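Local coordinates for protein 2-dehydropantoate 2-reductase (Bacillus subtilis, PDB 3EGO) that probably catalyses the NADPH-dependent reduction of ketopantoate to pantoate, the second step on the route from 3-methyl-2-oxobutanoate to pantoate in pantothenate biosynthesis, at residues 211-224 with 268-282. Sequence-based numbering, arbitrary orientation. Where two conformers were deposited one is given.
Sequences FMKLVFQEACRILK and LLKEASLQGLDAVHL
Glu-218 drives its extended side chain into the start of the helix that follows Ala-279, and its carboxylate takes three hydrogen bonds there. OE1 accepts from Leu-282 N (2.9 Å) and OE2 from His-281 N, each on a syn lone pair. OE2 also takes His-281 ND1 at 2.6 Å; the oxygen lies in the imidazole plane, yet the donor stands 52° out of the carboxylate plane. Water 2 adds a further hydrogen to OE2 and accepts from Val-280 N. The carboxylate thus takes up two backbone N-H groups of the first helical turn, those of His-281 and Leu-282, and the helix start would probably favour its negative charge.

Held through ND1, the His-281 ring receives Leu-214 CB over its centre, 4.1 Å from the centroid, and turns an edge to the face of Phe-211 in a T-shaped pair. Its NE2 hydrogen-bonds NE2 of His-281 in the second subunit.

Further along, Ile-222 is a knob among Leu-268, Glu-271, Ala-272 and Leu-282. With CG1 anti to the carbonyl carbon (chi1 -71°), CD1 reaches Ala-272 CB at 3.7 Å, while CG2 meets Glu-271 CB.

At the C-terminal end of helix 206-223, Gln-275 NE2 donates to Ile-222 O (2.9 Å) in the carbonyl plane. Its OE1 accepts a longer bond from Arg-221 NH1 (3.2 Å), and Leu-277 CD1 covers one guanidinium face.

A Schellman motif at Gly-276 ends helix 261-274, which crosses 211-223 at 64°. Helix 206-223 packs against two successive helices and their linking turn, within the all-helical C-terminal domain of ketopantoate reductases, with the His-281 end of the contact forming part of the dimer interface.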
ATOM      1  N   PHE A 211       5.222 -10.098  -9.479  1.00 30.56           N
ATOM      2  CA  PHE A 211       4.097  -9.998  -8.550  1.00 27.60           C
ATOM      3  C   PHE A 211       2.746  -9.994  -9.276  1.00 26.94           C
ATOM      4  O   PHE A 211       1.818 -10.696  -8.882  1.00 26.20           O
ATOM      5  CB  PHE A 211       4.258  -8.753  -7.669  1.00 28.26           C
ATOM      6  CG  PHE A 211       3.379  -8.754  -6.455  1.00 30.54           C
ATOM      7  CD1 PHE A 211       3.903  -9.081  -5.195  1.00 25.85           C
ATOM      8  CD2 PHE A 211       2.044  -8.416  -6.559  1.00 26.71           C
ATOM      9  CE1 PHE A 211       3.072  -9.089  -4.063  1.00 27.86           C
ATOM     10  CE2 PHE A 211       1.202  -8.388  -5.422  1.00 33.16           C
ATOM     11  CZ  PHE A 211       1.720  -8.741  -4.168  1.00 28.37           C
ATOM     12  N   MET A 212       2.630  -9.215 -10.356  1.00 27.95           N
ATOM     13  CA  MET A 212       1.416  -9.306 -11.201  1.00 28.09           C
ATOM     14  C   MET A 212       1.083 -10.741 -11.643  1.00 27.68           C
ATOM     15  O   MET A 212      -0.071 -11.159 -11.615  1.00 31.75           O
ATOM     16  CB  MET A 212       1.515  -8.383 -12.440  1.00 27.69           C
ATOM     17  CG  MET A 212       0.115  -7.991 -13.012  1.00 31.34           C
ATOM     18  SD  MET A 212       0.062  -6.732 -14.331  1.00 23.47           S
ATOM     19  CE  MET A 212       1.258  -7.367 -15.472  1.00 31.69           C
ATOM     20  N   LYS A 213       2.099 -11.489 -12.060  1.00 31.59           N
ATOM     21  CA  LYS A 213       1.884 -12.878 -12.505  1.00 31.20           C
ATOM     22  C   LYS A 213       1.293 -13.726 -11.394  1.00 29.42           C
ATOM     23  O   LYS A 213       0.387 -14.544 -11.622  1.00 31.40           O
ATOM     24  CB  LYS A 213       3.191 -13.481 -12.990  1.00 31.80           C
ATOM     25  CG  LYS A 213       3.014 -14.589 -14.024  1.00 35.90           C
ATOM     26  CD  LYS A 213       4.340 -15.241 -14.320  1.00 38.80           C
ATOM     27  CE  LYS A 213       4.145 -16.465 -15.210  1.00 48.49           C
ATOM     28  NZ  LYS A 213       5.453 -16.809 -15.856  1.00 44.76           N
ATOM     29  N   LEU A 214       1.801 -13.529 -10.171  1.00 29.44           N
ATOM     30  CA  LEU A 214       1.278 -14.237  -9.004  1.00 30.28           C
ATOM     31  C   LEU A 214      -0.184 -13.898  -8.761  1.00 30.14           C
ATOM     32  O   LEU A 214      -0.996 -14.761  -8.409  1.00 30.28           O
ATOM     33  CB  LEU A 214       2.117 -13.902  -7.754  1.00 29.70           C
ATOM     34  CG  LEU A 214       3.531 -14.480  -7.665  1.00 34.43           C
ATOM     35  CD1 LEU A 214       4.217 -13.978  -6.404  1.00 32.45           C
ATOM     36  CD2 LEU A 214       3.457 -16.013  -7.701  1.00 34.72           C
ATOM     37  N   VAL A 215      -0.520 -12.613  -8.914  1.00 29.62           N
ATOM     38  CA  VAL A 215      -1.920 -12.208  -8.834  1.00 27.93           C
ATOM     39  C   VAL A 215      -2.719 -12.846  -9.997  1.00 29.13           C
ATOM     40  O   VAL A 215      -3.789 -13.395  -9.798  1.00 27.18           O
ATOM     41  CB  VAL A 215      -2.063 -10.669  -8.867  1.00 27.83           C
ATOM     42  CG1 VAL A 215      -3.515 -10.264  -8.950  1.00 26.72           C
ATOM     43  CG2 VAL A 215      -1.435 -10.072  -7.576  1.00 26.61           C
ATOM     44  N   PHE A 216      -2.170 -12.783 -11.202  1.00 32.53           N
ATOM     45  CA  PHE A 216      -2.888 -13.391 -12.354  1.00 32.99           C
ATOM     46  C   PHE A 216      -3.238 -14.884 -12.085  1.00 31.56           C
ATOM     47  O   PHE A 216      -4.371 -15.358 -12.284  1.00 30.92           O
ATOM     48  CB  PHE A 216      -2.016 -13.270 -13.602  1.00 32.15           C
ATOM     49  CG  PHE A 216      -2.594 -13.983 -14.788  1.00 35.22           C
ATOM     50  CD1 PHE A 216      -3.524 -13.343 -15.597  1.00 36.31           C
ATOM     51  CD2 PHE A 216      -2.239 -15.299 -15.073  1.00 39.70           C
ATOM     52  CE1 PHE A 216      -4.087 -14.007 -16.694  1.00 39.28           C
ATOM     53  CE2 PHE A 216      -2.796 -15.963 -16.176  1.00 38.97           C
ATOM     54  CZ  PHE A 216      -3.716 -15.307 -16.969  1.00 36.27           C
ATOM     55  N   GLN A 217      -2.245 -15.627 -11.605  1.00 34.80           N
ATOM     56  CA  GLN A 217      -2.422 -17.059 -11.377  1.00 34.82           C
ATOM     57  C   GLN A 217      -3.552 -17.350 -10.425  1.00 33.83           C
ATOM     58  O   GLN A 217      -4.326 -18.266 -10.674  1.00 31.06           O
ATOM     59  CB  GLN A 217      -1.114 -17.715 -10.922  1.00 34.19           C
ATOM     60  CG  GLN A 217      -0.012 -17.611 -11.995  1.00 43.35           C
ATOM     61  CD  GLN A 217       1.321 -18.204 -11.562  1.00 43.15           C
ATOM     62  OE1 GLN A 217       2.091 -18.686 -12.402  1.00 56.87           O
ATOM     63  NE2 GLN A 217       1.596 -18.187 -10.245  1.00 47.16           N
ATOM     64  N   GLU A 218      -3.666 -16.582  -9.334  1.00 33.00           N
ATOM     65  CA  GLU A 218      -4.795 -16.758  -8.424  1.00 31.59           C
ATOM     66  C   GLU A 218      -6.120 -16.445  -9.099  1.00 30.49           C
ATOM     67  O   GLU A 218      -7.086 -17.206  -9.012  1.00 31.24           O
ATOM     68  CB  GLU A 218      -4.664 -15.841  -7.191  1.00 31.71           C
ATOM     69  CG  GLU A 218      -3.369 -15.983  -6.450  1.00 35.93           C
ATOM     70  CD  GLU A 218      -3.272 -15.104  -5.201  1.00 33.56           C
ATOM     71  OE1 GLU A 218      -4.021 -14.102  -5.069  1.00 31.45           O
ATOM     72  OE2 GLU A 218      -2.432 -15.429  -4.350  1.00 31.56           O
ATOM     73  N   ALA A 219      -6.195 -15.270  -9.708  1.00 30.43           N
ATOM     74  CA  ALA A 219      -7.445 -14.813 -10.304  1.00 31.66           C
ATOM     75  C   ALA A 219      -7.863 -15.752 -11.409  1.00 30.73           C
ATOM     76  O   ALA A 219      -9.024 -16.127 -11.501  1.00 29.88           O
ATOM     77  CB  ALA A 219      -7.270 -13.391 -10.876  1.00 29.10           C
ATOM     78  N   CYS A 220      -6.892 -16.118 -12.240  1.00 31.51           N
ATOM     79  CA  CYS A 220      -7.134 -17.025 -13.366  1.00 34.58           C
ATOM     80  C   CYS A 220      -7.780 -18.339 -12.910  1.00 34.48           C
ATOM     81  O   CYS A 220      -8.800 -18.760 -13.461  1.00 35.72           O
ATOM     82  CB  CYS A 220      -5.834 -17.238 -14.143  1.00 34.47           C
ATOM     83  SG  CYS A 220      -5.941 -18.336 -15.606  1.00 41.10           S
ATOM     84  N   ARG A 221      -7.220 -18.966 -11.873  1.00 36.64           N
ATOM     85  CA  ARG A 221      -7.825 -20.173 -11.303  1.00 34.84           C
ATOM     86  C   ARG A 221      -9.212 -19.969 -10.692  1.00 35.79           C
ATOM     87  O   ARG A 221     -10.116 -20.797 -10.899  1.00 36.83           O
ATOM     88  CB  ARG A 221      -6.898 -20.839 -10.289  1.00 38.13           C
ATOM     89  CG  ARG A 221      -7.490 -22.090  -9.640  1.00 38.56           C
ATOM     90  CD  ARG A 221      -7.914 -23.167 -10.698  1.00 44.84           C
ATOM     91  NE  ARG A 221      -8.613 -24.291 -10.062  1.00 39.53           N
ATOM     92  CZ  ARG A 221      -9.912 -24.293  -9.781  1.00 45.36           C
ATOM     93  NH1 ARG A 221     -10.670 -23.247 -10.113  1.00 37.07           N
ATOM     94  NH2 ARG A 221     -10.465 -25.338  -9.174  1.00 42.66           N
ATOM     95  N   ILE A 222      -9.407 -18.889  -9.933  1.00 30.66           N
ATOM     96  CA  ILE A 222     -10.696 -18.624  -9.305  1.00 30.31           C
ATOM     97  C   ILE A 222     -11.794 -18.486 -10.376  1.00 30.38           C
ATOM     98  O   ILE A 222     -12.929 -18.975 -10.213  1.00 28.48           O
ATOM     99  CB  ILE A 222     -10.643 -17.297  -8.461  1.00 30.04           C
ATOM    100  CG1 ILE A 222      -9.786 -17.482  -7.195  1.00 31.98           C
ATOM    101  CG2 ILE A 222     -12.010 -16.840  -8.077  1.00 29.71           C
ATOM    102  CD1 ILE A 222      -9.178 -16.144  -6.655  1.00 31.19           C
ATOM    103  N   LEU A 223     -11.449 -17.825 -11.477  1.00 31.35           N
ATOM    104  CA  LEU A 223     -12.424 -17.586 -12.558  1.00 32.31           C
ATOM    105  C   LEU A 223     -12.563 -18.780 -13.510  1.00 34.94           C
ATOM    106  O   LEU A 223     -13.493 -18.805 -14.359  1.00 33.68           O
ATOM    107  CB  LEU A 223     -12.018 -16.352 -13.380  1.00 31.07           C
ATOM    108  CG  LEU A 223     -12.024 -15.030 -12.620  1.00 27.78           C
ATOM    109  CD1 LEU A 223     -11.266 -13.978 -13.416  1.00 29.29           C
ATOM    110  CD2 LEU A 223     -13.446 -14.547 -12.237  1.00 29.24           C
ATOM    111  N   LYS A 224     -11.618 -19.722 -13.415  1.00 37.65           N
ATOM    112  CA  LYS A 224     -11.574 -20.875 -14.312  1.00 41.78           C
ATOM    113  C   LYS A 224     -11.522 -20.443 -15.782  1.00 45.94           C
ATOM    114  O   LYS A 224     -12.332 -20.878 -16.606  1.00 48.41           O
ATOM    115  CB  LYS A 224     -12.803 -21.751 -14.058  1.00 42.02           C
ATOM    116  CG  LYS A 224     -12.815 -22.407 -12.692  1.00 41.75           C
ATOM    117  CD  LYS A 224     -14.198 -22.906 -12.333  1.00 44.63           C
ATOM    118  CE  LYS A 224     -14.152 -23.788 -11.109  1.00 56.91           C
ATOM    119  NZ  LYS A 224     -15.526 -24.210 -10.697  1.00 60.72           N
ATOM    120  N   LEU A 268     -13.696 -11.795  -6.539  1.00 33.12           N
ATOM    121  CA  LEU A 268     -12.724 -12.862  -6.596  1.00 30.22           C
ATOM    122  C   LEU A 268     -12.557 -13.518  -5.207  1.00 33.26           C
ATOM    123  O   LEU A 268     -12.476 -14.746  -5.098  1.00 30.39           O
ATOM    124  CB  LEU A 268     -11.388 -12.328  -7.091  1.00 29.36           C
ATOM    125  CG  LEU A 268     -11.397 -11.988  -8.593  1.00 31.68           C
ATOM    126  CD1 LEU A 268     -10.207 -11.149  -8.979  1.00 24.00           C
ATOM    127  CD2 LEU A 268     -11.394 -13.262  -9.442  1.00 27.58           C
ATOM    128  N   LEU A 269     -12.534 -12.706  -4.155  1.00 29.98           N
ATOM    129  CA  LEU A 269     -12.360 -13.271  -2.799  1.00 30.78           C
ATOM    130  C   LEU A 269     -13.532 -14.187  -2.436  1.00 32.28           C
ATOM    131  O   LEU A 269     -13.313 -15.289  -1.930  1.00 33.37           O
ATOM    132  CB  LEU A 269     -12.163 -12.179  -1.757  1.00 28.56           C
ATOM    133  CG  LEU A 269     -10.883 -11.336  -2.004  1.00 30.04           C
ATOM    134  CD1 LEU A 269     -10.734 -10.293  -0.896  1.00 32.31           C
ATOM    135  CD2 LEU A 269      -9.628 -12.175  -2.092  1.00 34.90           C
ATOM    136  N   LYS A 270     -14.752 -13.737  -2.709  1.00 30.23           N
ATOM    137  CA  LYS A 270     -15.950 -14.534  -2.438  1.00 35.35           C
ATOM    138  C   LYS A 270     -15.918 -15.818  -3.220  1.00 35.95           C
ATOM    139  O   LYS A 270     -16.270 -16.879  -2.705  1.00 34.76           O
ATOM    140  CB  LYS A 270     -17.216 -13.754  -2.762  1.00 38.41           C
ATOM    141  CG  LYS A 270     -17.497 -12.675  -1.730  1.00 46.36           C
ATOM    142  CD  LYS A 270     -18.469 -11.648  -2.245  1.00 48.64           C
ATOM    143  CE  LYS A 270     -19.154 -10.968  -1.081  1.00 54.92           C
ATOM    144  NZ  LYS A 270     -20.324 -10.171  -1.546  1.00 59.10           N
ATOM    145  N   GLU A 271     -15.464 -15.730  -4.463  1.00 34.51           N
ATOM    146  CA  GLU A 271     -15.353 -16.921  -5.306  1.00 36.21           C
ATOM    147  C   GLU A 271     -14.245 -17.897  -4.899  1.00 35.43           C
ATOM    148  O   GLU A 271     -14.429 -19.122  -5.004  1.00 35.78           O
ATOM    149  CB  GLU A 271     -15.217 -16.521  -6.783  1.00 33.36           C
ATOM    150  CG  GLU A 271     -16.492 -15.958  -7.348  1.00 38.78           C
ATOM    151  CD  GLU A 271     -17.538 -17.038  -7.507  1.00 41.41           C
ATOM    152  OE1 GLU A 271     -17.165 -18.117  -8.004  1.00 46.79           O
ATOM    153  OE2 GLU A 271     -18.700 -16.807  -7.121  1.00 42.70           O
ATOM    154  N   ALA A 272     -13.101 -17.375  -4.452  1.00 32.90           N
ATOM    155  CA  ALA A 272     -12.013 -18.228  -3.959  1.00 35.13           C
ATOM    156  C   ALA A 272     -12.515 -19.020  -2.772  1.00 37.59           C
ATOM    157  O   ALA A 272     -12.259 -20.238  -2.647  1.00 38.25           O
ATOM    158  CB  ALA A 272     -10.796 -17.385  -3.548  1.00 31.48           C
ATOM    159  N   SER A 273     -13.223 -18.323  -1.897  1.00 39.36           N
ATOM    160  CA  SER A 273     -13.739 -18.930  -0.676  1.00 43.18           C
ATOM    161  C   SER A 273     -14.733 -20.066  -0.980  1.00 45.09           C
ATOM    162  O   SER A 273     -14.657 -21.152  -0.386  1.00 44.45           O
ATOM    163  CB  SER A 273     -14.387 -17.863   0.198  1.00 42.72           C
ATOM    164  OG  SER A 273     -15.144 -18.453   1.232  1.00 49.56           O
ATOM    165  N   LEU A 274     -15.644 -19.825  -1.919  1.00 44.17           N
ATOM    166  CA  LEU A 274     -16.643 -20.830  -2.284  1.00 43.94           C
ATOM    167  C   LEU A 274     -16.003 -22.079  -2.874  1.00 42.69           C
ATOM    168  O   LEU A 274     -16.611 -23.148  -2.859  1.00 46.42           O
ATOM    169  CB  LEU A 274     -17.663 -20.269  -3.289  1.00 43.27           C
ATOM    170  CG  LEU A 274     -18.672 -19.174  -2.919  1.00 49.16           C
ATOM    171  CD1 LEU A 274     -19.433 -18.724  -4.166  1.00 50.84           C
ATOM    172  CD2 LEU A 274     -19.643 -19.601  -1.809  1.00 46.09           C
ATOM    173  N   GLN A 275     -14.806 -21.949  -3.425  1.00 40.79           N
ATOM    174  CA  GLN A 275     -14.148 -23.083  -4.045  1.00 39.38           C
ATOM    175  C   GLN A 275     -13.024 -23.670  -3.186  1.00 40.88           C
ATOM    176  O   GLN A 275     -12.307 -24.579  -3.642  1.00 39.45           O
ATOM    177  CB  GLN A 275     -13.585 -22.696  -5.410  1.00 39.21           C
ATOM    178  CG  GLN A 275     -14.618 -22.248  -6.448  1.00 37.84           C
ATOM    179  CD  GLN A 275     -13.941 -21.776  -7.721  1.00 40.28           C
ATOM    180  OE1 GLN A 275     -13.211 -22.531  -8.382  1.00 39.06           O
ATOM    181  NE2 GLN A 275     -14.141 -20.507  -8.049  1.00 43.87           N
ATOM    182  N   GLY A 276     -12.841 -23.129  -1.978  1.00 40.02           N
ATOM    183  CA  GLY A 276     -11.747 -23.559  -1.097  1.00 39.44           C
ATOM    184  C   GLY A 276     -10.395 -23.266  -1.729  1.00 38.75           C
ATOM    185  O   GLY A 276      -9.417 -24.008  -1.560  1.00 35.65           O
ATOM    186  N   LEU A 277     -10.339 -22.172  -2.475  1.00 37.27           N
ATOM    187  CA  LEU A 277      -9.108 -21.782  -3.141  1.00 37.58           C
ATOM    188  C   LEU A 277      -8.405 -20.699  -2.325  1.00 37.23           C
ATOM    189  O   LEU A 277      -9.032 -19.949  -1.579  1.00 37.62           O
ATOM    190  CB  LEU A 277      -9.403 -21.246  -4.546  1.00 37.92           C
ATOM    191  CG  LEU A 277      -9.696 -22.249  -5.675  1.00 38.31           C
ATOM    192  CD1 LEU A 277     -10.361 -21.518  -6.889  1.00 32.63           C
ATOM    193  CD2 LEU A 277      -8.404 -22.942  -6.080  1.00 39.27           C
ATOM    194  N   ASP A 278      -7.100 -20.615  -2.502  1.00 37.49           N
ATOM    195  CA  ASP A 278      -6.330 -19.622  -1.810  1.00 39.71           C
ATOM    196  C   ASP A 278      -6.210 -18.391  -2.709  1.00 36.23           C
ATOM    197  O   ASP A 278      -6.222 -18.472  -3.952  1.00 34.95           O
ATOM    198  CB  ASP A 278      -4.969 -20.187  -1.425  1.00 40.96           C
ATOM    199  CG  ASP A 278      -5.071 -21.214  -0.272  1.00 50.79           C
ATOM    200  OD1 ASP A 278      -5.967 -21.081   0.610  1.00 50.38           O
ATOM    201  OD2 ASP A 278      -4.255 -22.159  -0.259  1.00 53.99           O
ATOM    202  N   ALA A 279      -6.111 -17.243  -2.071  1.00 35.21           N
ATOM    203  CA  ALA A 279      -6.076 -15.983  -2.792  1.00 29.19           C
ATOM    204  C   ALA A 279      -5.312 -15.039  -1.889  1.00 31.33           C
ATOM    205  O   ALA A 279      -5.807 -13.953  -1.602  1.00 30.20           O
ATOM    206  CB  ALA A 279      -7.467 -15.474  -2.960  1.00 31.68           C
ATOM    207  N   VAL A 280      -4.127 -15.474  -1.451  1.00 31.14           N
ATOM    208  CA  VAL A 280      -3.348 -14.706  -0.478  0.50 29.56           C
ATOM    209  C   VAL A 280      -2.914 -13.338  -1.009  1.00 29.52           C
ATOM    210  O   VAL A 280      -2.946 -12.355  -0.262  1.00 28.54           O
ATOM    211  CB  VAL A 280      -2.113 -15.467   0.045  0.50 31.27           C
ATOM    212  CG1 VAL A 280      -1.091 -15.643  -1.038  0.50 27.33           C
ATOM    213  CG2 VAL A 280      -1.493 -14.710   1.204  0.50 28.83           C
ATOM    214  N   HIS A 281      -2.500 -13.267  -2.273  1.00 28.16           N
ATOM    215  CA  HIS A 281      -2.079 -11.979  -2.825  1.00 29.03           C
ATOM    216  C   HIS A 281      -3.274 -11.073  -3.020  1.00 29.65           C
ATOM    217  O   HIS A 281      -3.241  -9.913  -2.633  1.00 28.00           O
ATOM    218  CB  HIS A 281      -1.335 -12.168  -4.128  1.00 29.98           C
ATOM    219  CG  HIS A 281      -0.095 -12.981  -3.978  1.00 29.26           C
ATOM    220  ND1 HIS A 281      -0.100 -14.357  -4.003  1.00 32.79           N
ATOM    221  CD2 HIS A 281       1.183 -12.608  -3.748  1.00 31.27           C
ATOM    222  CE1 HIS A 281       1.136 -14.797  -3.828  1.00 29.21           C
ATOM    223  NE2 HIS A 281       1.930 -13.756  -3.658  1.00 32.80           N
ATOM    224  N   LEU A 282      -4.332 -11.588  -3.636  1.00 27.41           N
ATOM    225  CA  LEU A 282      -5.579 -10.819  -3.712  1.00 26.29           C
ATOM    226  C   LEU A 282      -6.077 -10.342  -2.340  1.00 28.25           C
ATOM    227  O   LEU A 282      -6.622  -9.249  -2.201  1.00 26.12           O
ATOM    228  CB  LEU A 282      -6.664 -11.654  -4.422  1.00 27.64           C
ATOM    229  CG  LEU A 282      -6.461 -11.845  -5.931  1.00 28.43           C
ATOM    230  CD1 LEU A 282      -7.328 -12.998  -6.407  1.00 26.91           C
ATOM    231  CD2 LEU A 282      -6.843 -10.585  -6.673  1.00 29.44           C
TER
HETATM  232  O   HOH W   1      -6.540 -19.284  -6.513  1.00 35.83           O
HETATM  233  O   HOH W   2      -2.697 -17.972  -2.732  1.00 43.16           O
HETATM  234  O   HOH W   3     -12.684 -25.221  -8.012  1.00 47.65           O